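Local coordinates for prophenoloxidase b (Marsupenaeus japonicus, PDB 3WKY), which is a crustacean hemolymph prophenoloxidase, a secreted type 3 copper protein whose activated form probably oxidises phenols to quinones, at residues A151-I159 with F463-V473; T584-M595 with N654-H664. All coordinates share one frame; numbering follows the deposited sequence. Where two conformers were deposited one is given.

Interaction 1: residues A151-I159 with F463-V473; sequences AKKLAKSAI and FRLKRDDNITV. With NAG (2-acetamido-2-deoxy-beta-D-glucopyranose), chain H; NAG (2-acetamido-2-deoxy-beta-D-glucopyranose), chain C; EDO (1,2-ethanediol), chain L.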
loop_
_atom_site.group_PDB
_atom_site.type_symbol
_atom_site.label_atom_id
_atom_site.label_comp_id
_atom_site.label_asym_id
_atom_site.label_seq_id
_atom_site.Cartn_x
_atom_site.Cartn_y
_atom_site.Cartn_z
ATOM N N ALA A 151 17.787 -5.906 44.305
ATOM C CA ALA A 151 17.507 -6.485 45.618
ATOM C C ALA A 151 18.435 -7.662 45.973
ATOM O O ALA A 151 18.859 -7.790 47.124
ATOM C CB ALA A 151 16.041 -6.904 45.722
ATOM N N LYS A 152 18.732 -8.522 44.997
ATOM C CA LYS A 152 19.625 -9.670 45.220
ATOM C C LYS A 152 21.031 -9.192 45.560
ATOM O O LYS A 152 21.725 -9.783 46.389
ATOM C CB LYS A 152 19.645 -10.593 43.997
ATOM C CG LYS A 152 18.285 -11.194 43.710
ATOM C CD LYS A 152 18.297 -12.213 42.587
ATOM C CE LYS A 152 17.030 -13.071 42.679
ATOM N NZ LYS A 152 16.878 -14.037 41.558
ATOM N N LYS A 153 21.426 -8.109 44.900
ATOM C CA LYS A 153 22.701 -7.459 45.155
ATOM C C LYS A 153 22.746 -6.919 46.584
ATOM O O LYS A 153 23.669 -7.216 47.346
ATOM C CB LYS A 153 22.870 -6.316 44.160
ATOM C CG LYS A 153 24.271 -5.779 44.004
ATOM C CD LYS A 153 24.291 -4.800 42.837
ATOM C CE LYS A 153 25.687 -4.292 42.527
ATOM N NZ LYS A 153 25.707 -3.578 41.218
ATOM N N LEU A 154 21.739 -6.123 46.931
ATOM C CA LEU A 154 21.629 -5.522 48.255
ATOM C C LEU A 154 21.530 -6.576 49.355
ATOM O O LEU A 154 22.054 -6.388 50.452
ATOM C CB LEU A 154 20.418 -4.585 48.306
ATOM C CG LEU A 154 20.648 -3.101 48.005
ATOM C CD1 LEU A 154 21.497 -2.904 46.768
ATOM C CD2 LEU A 154 19.319 -2.375 47.852
ATOM N N ALA A 155 20.852 -7.683 49.059
ATOM C CA ALA A 155 20.743 -8.785 50.004
ATOM C C ALA A 155 22.116 -9.395 50.277
ATOM O O ALA A 155 22.486 -9.610 51.434
ATOM C CB ALA A 155 19.783 -9.849 49.486
ATOM N N LYS A 156 22.859 -9.671 49.208
ATOM C CA LYS A 156 24.195 -10.258 49.319
ATOM C C LYS A 156 25.114 -9.405 50.192
ATOM O O LYS A 156 25.836 -9.927 51.043
ATOM C CB LYS A 156 24.820 -10.460 47.930
ATOM C CG LYS A 156 26.195 -11.137 47.957
ATOM C CD LYS A 156 26.647 -11.566 46.560
ATOM C CE LYS A 156 27.963 -12.332 46.608
ATOM N NZ LYS A 156 28.406 -12.784 45.252
ATOM N N SER A 157 25.078 -8.093 49.979
ATOM C CA SER A 157 25.880 -7.163 50.767
ATOM C C SER A 157 25.419 -7.125 52.214
ATOM O O SER A 157 26.237 -7.147 53.131
ATOM C CB SER A 157 25.814 -5.756 50.175
ATOM O OG SER A 157 26.463 -5.703 48.924
ATOM N N ALA A 158 24.107 -7.056 52.412
ATOM C CA ALA A 158 23.535 -6.999 53.752
ATOM C C ALA A 158 23.970 -8.197 54.593
ATOM O O ALA A 158 24.372 -8.040 55.745
ATOM C CB ALA A 158 22.017 -6.925 53.684
ATOM N N ILE A 159 23.880 -9.386 54.008
ATOM C CA ILE A 159 24.252 -10.618 54.693
ATOM C C ILE A 159 25.716 -10.561 55.132
ATOM O O ILE A 159 26.059 -10.944 56.252
ATOM C CB ILE A 159 24.012 -11.842 53.784
ATOM C CG1 ILE A 159 22.510 -12.053 53.554
ATOM C CG2 ILE A 159 24.644 -13.094 54.374
ATOM C CD1 ILE A 159 22.185 -13.141 52.531
ATOM N N PHE A 463 16.137 -15.063 49.514
ATOM C CA PHE A 463 17.316 -14.228 49.285
ATOM C C PHE A 463 18.573 -14.706 50.024
ATOM O O PHE A 463 19.623 -14.068 49.931
ATOM C CB PHE A 463 17.028 -12.774 49.658
ATOM C CG PHE A 463 16.127 -12.052 48.686
ATOM C CD1 PHE A 463 16.648 -11.460 47.542
ATOM C CD2 PHE A 463 14.766 -11.940 48.932
ATOM C CE1 PHE A 463 15.824 -10.775 46.650
ATOM C CE2 PHE A 463 13.936 -11.255 48.047
ATOM C CZ PHE A 463 14.467 -10.674 46.907
ATOM N N ARG A 464 18.467 -15.815 50.754
ATOM C CA ARG A 464 19.618 -16.375 51.467
ATOM C C ARG A 464 20.698 -16.877 50.511
ATOM O O ARG A 464 20.400 -17.476 49.476
ATOM C CB ARG A 464 19.187 -17.534 52.371
ATOM C CG ARG A 464 18.329 -17.131 53.563
ATOM C CD ARG A 464 17.172 -18.100 53.743
ATOM N NE ARG A 464 17.546 -19.378 54.337
ATOM C CZ ARG A 464 17.070 -20.561 53.951
ATOM N NH1 ARG A 464 16.214 -20.650 52.945
ATOM N NH2 ARG A 464 17.463 -21.665 54.571
ATOM N N LEU A 465 21.955 -16.632 50.868
ATOM C CA LEU A 465 23.076 -17.238 50.159
ATOM C C LEU A 465 23.238 -18.673 50.644
ATOM O O LEU A 465 23.366 -19.607 49.848
ATOM C CB LEU A 465 24.351 -16.441 50.407
ATOM C CG LEU A 465 24.413 -15.132 49.624
ATOM C CD1 LEU A 465 25.563 -14.256 50.098
ATOM C CD2 LEU A 465 24.542 -15.428 48.136
ATOM N N LYS A 466 23.212 -18.839 51.961
ATOM C CA LYS A 466 23.252 -20.162 52.563
ATOM C C LYS A 466 22.223 -20.304 53.674
ATOM O O LYS A 466 21.676 -19.311 54.156
ATOM C CB LYS A 466 24.657 -20.483 53.070
ATOM C CG LYS A 466 25.565 -21.038 51.984
ATOM C CD LYS A 466 27.020 -21.058 52.412
ATOM C CE LYS A 466 27.812 -21.945 51.481
ATOM N NZ LYS A 466 29.283 -21.874 51.690
ATOM N N ARG A 467 21.986 -21.553 54.066
ATOM C CA ARG A 467 20.902 -21.946 54.965
ATOM C C ARG A 467 20.646 -21.036 56.168
ATOM O O ARG A 467 19.499 -20.700 56.470
ATOM C CB ARG A 467 21.145 -23.373 55.454
ATOM C CG ARG A 467 20.018 -23.932 56.288
ATOM C CD ARG A 467 20.313 -25.346 56.757
ATOM N NE ARG A 467 19.118 -25.961 57.321
ATOM C CZ ARG A 467 18.643 -25.691 58.533
ATOM N NH1 ARG A 467 19.265 -24.816 59.314
ATOM N NH2 ARG A 467 17.544 -26.295 58.966
ATOM N N ASP A 468 21.709 -20.632 56.852
ATOM C CA ASP A 468 21.550 -19.964 58.137
ATOM C C ASP A 468 21.442 -18.445 58.049
ATOM O O ASP A 468 21.278 -17.778 59.070
ATOM C CB ASP A 468 22.680 -20.371 59.086
ATOM C CG ASP A 468 22.594 -21.829 59.498
ATOM O OD1 ASP A 468 21.494 -22.271 59.894
ATOM O OD2 ASP A 468 23.622 -22.536 59.415
ATOM N N ASP A 469 21.522 -17.901 56.837
ATOM C CA ASP A 469 21.405 -16.459 56.651
ATOM C C ASP A 469 20.035 -15.961 57.084
ATOM O O ASP A 469 19.021 -16.624 56.862
ATOM C CB ASP A 469 21.643 -16.071 55.193
ATOM C CG ASP A 469 23.032 -16.418 54.721
ATOM O OD1 ASP A 469 23.931 -16.557 55.578
ATOM O OD2 ASP A 469 23.225 -16.547 53.492
ATOM N N ASN A 470 20.023 -14.789 57.705
ATOM C CA ASN A 470 18.801 -14.153 58.164
ATOM C C ASN A 470 18.629 -12.856 57.383
ATOM O O ASN A 470 19.243 -11.834 57.711
ATOM C CB ASN A 470 18.911 -13.881 59.667
ATOM C CG ASN A 470 17.705 -13.163 60.234
ATOM O OD1 ASN A 470 16.598 -13.253 59.701
ATOM N ND2 ASN A 470 17.921 -12.447 61.339
ATOM N N ILE A 471 17.817 -12.901 56.330
ATOM C CA ILE A 471 17.665 -11.746 55.453
ATOM C C ILE A 471 16.213 -11.564 55.004
ATOM O O ILE A 471 15.534 -12.528 54.642
ATOM C CB ILE A 471 18.619 -11.841 54.232
ATOM C CG1 ILE A 471 18.501 -10.600 53.345
ATOM C CG2 ILE A 471 18.353 -13.106 53.433
ATOM C CD1 ILE A 471 18.802 -9.294 54.062
ATOM N N THR A 472 15.739 -10.325 55.083
ATOM C CA THR A 472 14.401 -9.962 54.620
ATOM C C THR A 472 14.516 -8.808 53.636
ATOM O O THR A 472 15.191 -7.815 53.919
ATOM C CB THR A 472 13.495 -9.522 55.789
ATOM O OG1 THR A 472 13.221 -10.644 56.637
ATOM C CG2 THR A 472 12.170 -8.954 55.269
ATOM N N VAL A 473 13.857 -8.936 52.489
ATOM C CA VAL A 473 13.890 -7.875 51.496
ATOM C C VAL A 473 12.516 -7.241 51.408
ATOM O O VAL A 473 11.536 -7.898 51.042
ATOM C CB VAL A 473 14.317 -8.397 50.112
ATOM C CG1 VAL A 473 14.219 -7.288 49.076
ATOM C CG2 VAL A 473 15.739 -8.940 50.174
HETATM C C1 NAG H . 16.703 -12.084 62.019
HETATM C C2 NAG H . 16.470 -12.635 63.436
HETATM C C3 NAG H . 15.452 -11.874 64.299
HETATM C C4 NAG H . 15.333 -10.400 63.939
HETATM C C5 NAG H . 15.238 -10.295 62.426
HETATM C C6 NAG H . 14.879 -8.894 61.938
HETATM C C7 NAG H . 16.816 -15.045 63.586
HETATM C C8 NAG H . 16.185 -16.406 63.527
HETATM N N2 NAG H . 16.020 -14.012 63.319
HETATM O O3 NAG H . 15.819 -11.988 65.656
HETATM O O4 NAG H . 14.186 -9.845 64.547
HETATM O O5 NAG H . 16.488 -10.691 61.916
HETATM O O6 NAG H . 16.047 -8.164 61.645
HETATM O O7 NAG H . 18.008 -14.919 63.864
HETATM C C1 NAG C . 9.444 -11.487 55.934
HETATM C C2 NAG C . 9.562 -11.577 57.458
HETATM C C3 NAG C . 10.199 -12.893 57.863
HETATM C C4 NAG C . 9.435 -14.080 57.288
HETATM C C5 NAG C . 8.996 -13.909 55.829
HETATM C C6 NAG C . 7.696 -14.687 55.640
HETATM C C7 NAG C . 9.911 -9.512 58.747
HETATM C C8 NAG C . 10.877 -8.402 59.042
HETATM N N2 NAG C . 10.377 -10.497 57.980
HETATM O O3 NAG C . 10.221 -12.970 59.274
HETATM O O4 NAG C . 10.260 -15.223 57.375
HETATM O O5 NAG C . 8.704 -12.580 55.428
HETATM O O6 NAG C . 7.909 -15.892 54.947
HETATM O O7 NAG C . 8.766 -9.483 59.195
HETATM C C1 EDO L . 13.480 -15.585 51.982
HETATM O O1 EDO L . 14.318 -14.413 52.091
HETATM C C2 EDO L . 13.131 -16.207 53.333
HETATM O O2 EDO L . 14.282 -16.877 53.861
#
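Asp469 OD2 meets Ile159 CD1 across the contact at 3.7 Å while the amides of Lys466, in its own turn, and of Leu465, just before it, hold it: Lys466 N bonds at 2.8 Å almost straight (174°), coming from above the carboxylate plane, and Leu465 N adds a weaker bond. The carboxylate thus braces a type I beta turn, Lys466 to Asp469, which the backbone bond from Asp469 N to Lys466 O closes, in the loop that leads into strand 472-481 of the Ig-like domain; helix 145-160 of the copper-containing domain packs against that loop. Ile159 brings its side chain into this loop. Its CG1 lies anti to the carbonyl carbon (chi1 -68°), which carries CD1 in among Leu465, Asp469 and Ile471, 3.9 Å from Ile471 CG2. One turn back, Ala155 CB rests on Phe463 CB, and Lys156 crosses Leu465 at about a right angle, CG against CD1. The Phe463 ring has Val473 CG2 over the centre of one face, with Lys152 CG and Ala151 CB approaching obliquely. Arg464 grips Arg467 O side-on with NE and NH2, the carbonyl oxygen in the guanidinium plane and NH2 on a lone pair at 2.9 Å; its NH1 pairs with Asp462. A leucine in place of Arg464 would probably leave Arg467 O without either donor and Asp462 without its charged mate, freeing the turn to shift. Asp469 OD1 forms a salt bridge to Lys466 of the second subunit, so the turn also takes part in a subunit interface. Next along the chain, Asn470 carries an N-linked glycan, its ND2 joined to C1 of the sugar at 1.4 Å.

Interaction 2: residues T584-M595 with N654-H664; sequences TQDGMNFHFFVM and NMMLQEVTITH
An antiparallel strand pair of the Ig-like domain's sheet, 588-595 against 655-664, runs as a regular ladder from Met588-Ile662 to Met595-Met655. Four hydrogen-bonded pairs each give two backbone bonds, such as Phe590 N to Val660 O at 2.9 Å, alternating with non-hydrogen-bonded pairs. On the face with Phe590 and Phe592, Ile662 CD1 sits over the Phe590 ring, 3.9 Å from its centroid, in a CH-pi contact offset toward the rim; Phe590 CG, beside the backbone N (chi1 -70°), places the ring there. The Phe592 ring takes Gln658 CG and Val660 CG1 obliquely; Val428 of strand 424-432 packs on it too. The other face, partly roofed by helix 645-650, holds a Met-aromatic contact, Met655 SD lying 3.9 Å from Phe593 CE2, and Met595 runs alongside Met655, their CE methyls touching. Leu657 CD2 packs obliquely on His591, whose ND1 meets in its ring plane a water that donates to Glu659 OE2; that carboxylate also pairs with Lys510. Before the strand, Gly587 is tight against Thr661 and Thr663, where a side chain would clash. Thr584 O takes Gly587 N and His664 N from opposite faces of its carbonyl plane, the latter at 2.9 Å.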
loop_
_atom_site.group_PDB
_atom_site.type_symbol
_atom_site.label_atom_id
_atom_site.label_comp_id
_atom_site.label_asym_id
_atom_site.label_seq_id
_atom_site.Cartn_x
_atom_site.Cartn_y
_atom_site.Cartn_z
ATOM N N THR A 584 -8.496 15.445 38.408
ATOM C CA THR A 584 -7.528 16.402 37.871
ATOM C C THR A 584 -7.125 17.427 38.920
ATOM O O THR A 584 -7.792 17.584 39.944
ATOM C CB THR A 584 -8.104 17.179 36.666
ATOM O OG1 THR A 584 -9.241 17.954 37.091
ATOM C CG2 THR A 584 -8.548 16.226 35.547
ATOM N N GLN A 585 -6.049 18.147 38.648
ATOM C CA GLN A 585 -5.601 19.191 39.563
ATOM C C GLN A 585 -6.658 20.289 39.755
ATOM O O GLN A 585 -6.810 20.824 40.857
ATOM C CB GLN A 585 -4.282 19.779 39.065
ATOM C CG GLN A 585 -3.766 20.961 39.862
ATOM C CD GLN A 585 -2.334 21.296 39.507
ATOM O OE1 GLN A 585 -2.075 22.116 38.624
ATOM N NE2 GLN A 585 -1.390 20.653 40.188
ATOM N N ASP A 586 -7.403 20.618 38.701
ATOM C CA ASP A 586 -8.425 21.669 38.811
ATOM C C ASP A 586 -9.743 21.149 39.365
ATOM O O ASP A 586 -10.608 21.931 39.772
ATOM C CB ASP A 586 -8.706 22.328 37.455
ATOM C CG ASP A 586 -7.503 23.069 36.897
ATOM O OD1 ASP A 586 -6.711 23.612 37.693
ATOM O OD2 ASP A 586 -7.353 23.102 35.654
ATOM N N GLY A 587 -9.908 19.832 39.362
ATOM C CA GLY A 587 -11.158 19.219 39.770
ATOM C C GLY A 587 -11.959 18.737 38.572
ATOM O O GLY A 587 -12.265 19.504 37.657
ATOM N N MET A 588 -12.301 17.455 38.572
ATOM C CA MET A 588 -13.010 16.869 37.442
ATOM C C MET A 588 -14.416 16.462 37.866
ATOM O O MET A 588 -14.607 15.855 38.925
ATOM C CB MET A 588 -12.209 15.667 36.923
ATOM C CG MET A 588 -12.874 14.848 35.845
ATOM S SD MET A 588 -11.685 13.549 35.398
ATOM C CE MET A 588 -12.666 12.601 34.237
ATOM N N ASN A 589 -15.406 16.787 37.041
ATOM C CA ASN A 589 -16.803 16.589 37.422
ATOM C C ASN A 589 -17.380 15.239 37.000
ATOM O O ASN A 589 -17.237 14.830 35.850
ATOM C CB ASN A 589 -17.662 17.724 36.860
ATOM C CG ASN A 589 -17.137 19.089 37.253
ATOM O OD1 ASN A 589 -16.865 19.934 36.398
ATOM N ND2 ASN A 589 -16.982 19.310 38.548
ATOM N N PHE A 590 -18.042 14.561 37.939
ATOM C CA PHE A 590 -18.645 13.250 37.699
ATOM C C PHE A 590 -20.118 13.221 38.067
ATOM O O PHE A 590 -20.537 13.834 39.060
ATOM C CB PHE A 590 -17.943 12.164 38.520
ATOM C CG PHE A 590 -16.546 11.849 38.067
ATOM C CD1 PHE A 590 -15.490 12.684 38.400
ATOM C CD2 PHE A 590 -16.282 10.684 37.350
ATOM C CE1 PHE A 590 -14.194 12.391 37.998
ATOM C CE2 PHE A 590 -14.983 10.377 36.939
ATOM C CZ PHE A 590 -13.936 11.239 37.267
ATOM N N HIS A 591 -20.902 12.490 37.274
ATOM C CA HIS A 591 -22.264 12.153 37.662
ATOM C C HIS A 591 -22.217 11.105 38.766
ATOM O O HIS A 591 -21.402 10.185 38.718
ATOM C CB HIS A 591 -23.034 11.546 36.491
ATOM C CG HIS A 591 -23.305 12.492 35.363
ATOM N ND1 HIS A 591 -24.020 13.661 35.521
ATOM C CD2 HIS A 591 -23.001 12.412 34.045
ATOM C CE1 HIS A 591 -24.120 14.273 34.355
ATOM N NE2 HIS A 591 -23.513 13.535 33.441
ATOM N N PHE A 592 -23.130 11.221 39.731
ATOM C CA PHE A 592 -23.255 10.271 40.836
ATOM C C PHE A 592 -24.737 9.893 40.827
ATOM O O PHE A 592 -25.581 10.580 41.412
ATOM C CB PHE A 592 -22.837 10.982 42.130
ATOM C CG PHE A 592 -22.656 10.088 43.339
ATOM C CD1 PHE A 592 -23.726 9.838 44.202
ATOM C CD2 PHE A 592 -21.398 9.600 43.683
ATOM C CE1 PHE A 592 -23.557 9.053 45.348
ATOM C CE2 PHE A 592 -21.219 8.820 44.825
ATOM C CZ PHE A 592 -22.305 8.551 45.661
ATOM N N PHE A 593 -25.058 8.821 40.111
ATOM C CA PHE A 593 -26.443 8.398 39.893
ATOM C C PHE A 593 -26.903 7.529 41.056
ATOM O O PHE A 593 -26.184 6.613 41.469
ATOM C CB PHE A 593 -26.523 7.597 38.579
ATOM C CG PHE A 593 -27.841 6.851 38.358
ATOM C CD1 PHE A 593 -28.060 5.588 38.922
ATOM C CD2 PHE A 593 -28.814 7.379 37.530
ATOM C CE1 PHE A 593 -29.244 4.895 38.697
ATOM C CE2 PHE A 593 -30.008 6.696 37.295
ATOM C CZ PHE A 593 -30.220 5.446 37.876
ATOM N N VAL A 594 -28.101 7.802 41.576
ATOM C CA VAL A 594 -28.648 7.040 42.700
ATOM C C VAL A 594 -30.055 6.553 42.370
ATOM O O VAL A 594 -30.920 7.353 42.004
ATOM C CB VAL A 594 -28.730 7.914 43.984
ATOM C CG1 VAL A 594 -29.304 7.102 45.160
ATOM C CG2 VAL A 594 -27.369 8.498 44.327
ATOM N N MET A 595 -30.291 5.249 42.503
ATOM C CA MET A 595 -31.637 4.715 42.329
ATOM C C MET A 595 -32.075 3.850 43.511
ATOM O O MET A 595 -31.324 2.993 43.987
ATOM C CB MET A 595 -31.738 3.905 41.039
ATOM C CG MET A 595 -33.124 3.347 40.763
ATOM S SD MET A 595 -33.118 2.363 39.243
ATOM C CE MET A 595 -34.865 2.008 39.011
ATOM N N ASN A 654 -37.870 7.735 42.048
ATOM C CA ASN A 654 -36.925 6.862 42.751
ATOM C C ASN A 654 -35.497 6.958 42.211
ATOM O O ASN A 654 -34.635 6.153 42.578
ATOM C CB ASN A 654 -37.388 5.402 42.752
ATOM C CG ASN A 654 -37.610 4.851 41.353
ATOM O OD1 ASN A 654 -38.006 5.580 40.434
ATOM N ND2 ASN A 654 -37.367 3.553 41.187
ATOM N N MET A 655 -35.250 7.940 41.350
ATOM C CA MET A 655 -33.894 8.194 40.878
ATOM C C MET A 655 -33.504 9.635 41.125
ATOM O O MET A 655 -34.331 10.549 40.984
ATOM C CB MET A 655 -33.769 7.911 39.379
ATOM C CG MET A 655 -34.183 6.535 38.916
ATOM S SD MET A 655 -33.944 6.513 37.106
ATOM C CE MET A 655 -34.735 4.966 36.675
ATOM N N MET A 656 -32.242 9.845 41.482
ATOM C CA MET A 656 -31.709 11.201 41.615
ATOM C C MET A 656 -30.303 11.280 41.032
ATOM O O MET A 656 -29.505 10.355 41.186
ATOM C CB MET A 656 -31.706 11.659 43.080
ATOM C CG MET A 656 -31.076 13.034 43.311
ATOM S SD MET A 656 -31.673 13.825 44.841
ATOM C CE MET A 656 -33.364 14.225 44.379
ATOM N N LEU A 657 -30.006 12.387 40.359
ATOM C CA LEU A 657 -28.679 12.581 39.777
ATOM C C LEU A 657 -27.885 13.611 40.566
ATOM O O LEU A 657 -28.176 14.808 40.529
ATOM C CB LEU A 657 -28.791 13.018 38.317
ATOM C CG LEU A 657 -27.460 13.167 37.579
ATOM C CD1 LEU A 657 -26.819 11.787 37.389
ATOM C CD2 LEU A 657 -27.648 13.892 36.240
ATOM N N GLN A 658 -26.886 13.132 41.292
ATOM C CA GLN A 658 -26.009 13.989 42.074
ATOM C C GLN A 658 -24.723 14.220 41.262
ATOM O O GLN A 658 -24.533 13.618 40.197
ATOM C CB GLN A 658 -25.794 13.346 43.468
ATOM C CG GLN A 658 -24.472 13.579 44.203
ATOM C CD GLN A 658 -24.447 14.797 45.103
ATOM O OE1 GLN A 658 -25.264 15.712 44.973
ATOM N NE2 GLN A 658 -23.486 14.816 46.028
ATOM N N GLU A 659 -23.858 15.093 41.756
ATOM C CA GLU A 659 -22.630 15.432 41.069
ATOM C C GLU A 659 -21.520 15.573 42.104
ATOM O O GLU A 659 -21.734 16.156 43.170
ATOM C CB GLU A 659 -22.852 16.755 40.341
ATOM C CG GLU A 659 -21.984 16.984 39.150
ATOM C CD GLU A 659 -22.438 18.186 38.325
ATOM O OE1 GLU A 659 -21.938 19.302 38.577
ATOM O OE2 GLU A 659 -23.292 18.012 37.424
ATOM N N VAL A 660 -20.345 15.015 41.821
ATOM C CA VAL A 660 -19.190 15.220 42.692
ATOM C C VAL A 660 -18.006 15.723 41.882
ATOM O O VAL A 660 -17.972 15.564 40.654
ATOM C CB VAL A 660 -18.785 13.938 43.468
ATOM C CG1 VAL A 660 -19.971 13.403 44.263
ATOM C CG2 VAL A 660 -18.231 12.871 42.528
ATOM N N THR A 661 -17.057 16.354 42.567
ATOM C CA THR A 661 -15.813 16.783 41.944
ATOM C C THR A 661 -14.701 15.905 42.494
ATOM O O THR A 661 -14.683 15.598 43.690
ATOM C CB THR A 661 -15.528 18.269 42.254
ATOM O OG1 THR A 661 -16.583 19.071 41.708
ATOM C CG2 THR A 661 -14.197 18.718 41.660
ATOM N N ILE A 662 -13.793 15.464 41.628
ATOM C CA ILE A 662 -12.646 14.688 42.096
ATOM C C ILE A 662 -11.363 15.418 41.731
ATOM O O ILE A 662 -11.147 15.762 40.565
ATOM C CB ILE A 662 -12.623 13.250 41.495
ATOM C CG1 ILE A 662 -13.936 12.526 41.803
ATOM C CG2 ILE A 662 -11.417 12.469 42.027
ATOM C CD1 ILE A 662 -13.987 11.088 41.324
ATOM N N THR A 663 -10.509 15.643 42.724
ATOM C CA THR A 663 -9.339 16.488 42.549
ATOM C C THR A 663 -8.076 15.738 42.938
ATOM O O THR A 663 -7.959 15.251 44.060
ATOM C CB THR A 663 -9.467 17.770 43.395
ATOM O OG1 THR A 663 -10.527 18.576 42.867
ATOM C CG2 THR A 663 -8.167 18.575 43.378
ATOM N N HIS A 664 -7.138 15.618 41.998
ATOM C CA HIS A 664 -5.875 14.957 42.275
ATOM C C HIS A 664 -4.890 15.948 42.873
ATOM O O HIS A 664 -4.679 17.027 42.321
ATOM C CB HIS A 664 -5.269 14.359 40.987
ATOM C CG HIS A 664 -3.950 13.685 41.202
ATOM N ND1 HIS A 664 -3.828 12.487 41.870
ATOM C CD2 HIS A 664 -2.695 14.044 40.843
ATOM C CE1 HIS A 664 -2.554 12.133 41.914
ATOM N NE2 HIS A 664 -1.846 13.062 41.300
HETATM O O HOH W 1 -5.102 20.080 43.050
HETATM O O HOH W 2 -24.790 15.557 37.384
#

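Overall arrangement
Following the chain from the N terminus, helix 145-160 holds the first of the four segments to be met, and interaction 1 closes a span of about 300 residues, much of it the helical copper-containing domain, by bringing that helix against the loop before strand 472-481. Only after this does interaction 2 open: 584-595 pairs with 654-664 across a 58-residue excursion that includes helix 645-650. The two loops therefore follow in series, neither nested nor crossed. Both reach one mixed sheet, in which strand 445-456 lies between 472-481 and 655-664. Interaction 1 joins two domains near one edge of the sheet and borders the second subunit; interaction 2 knits strands inside it. Their centres are about 49 Å apart and their nearest atoms about 26 Å.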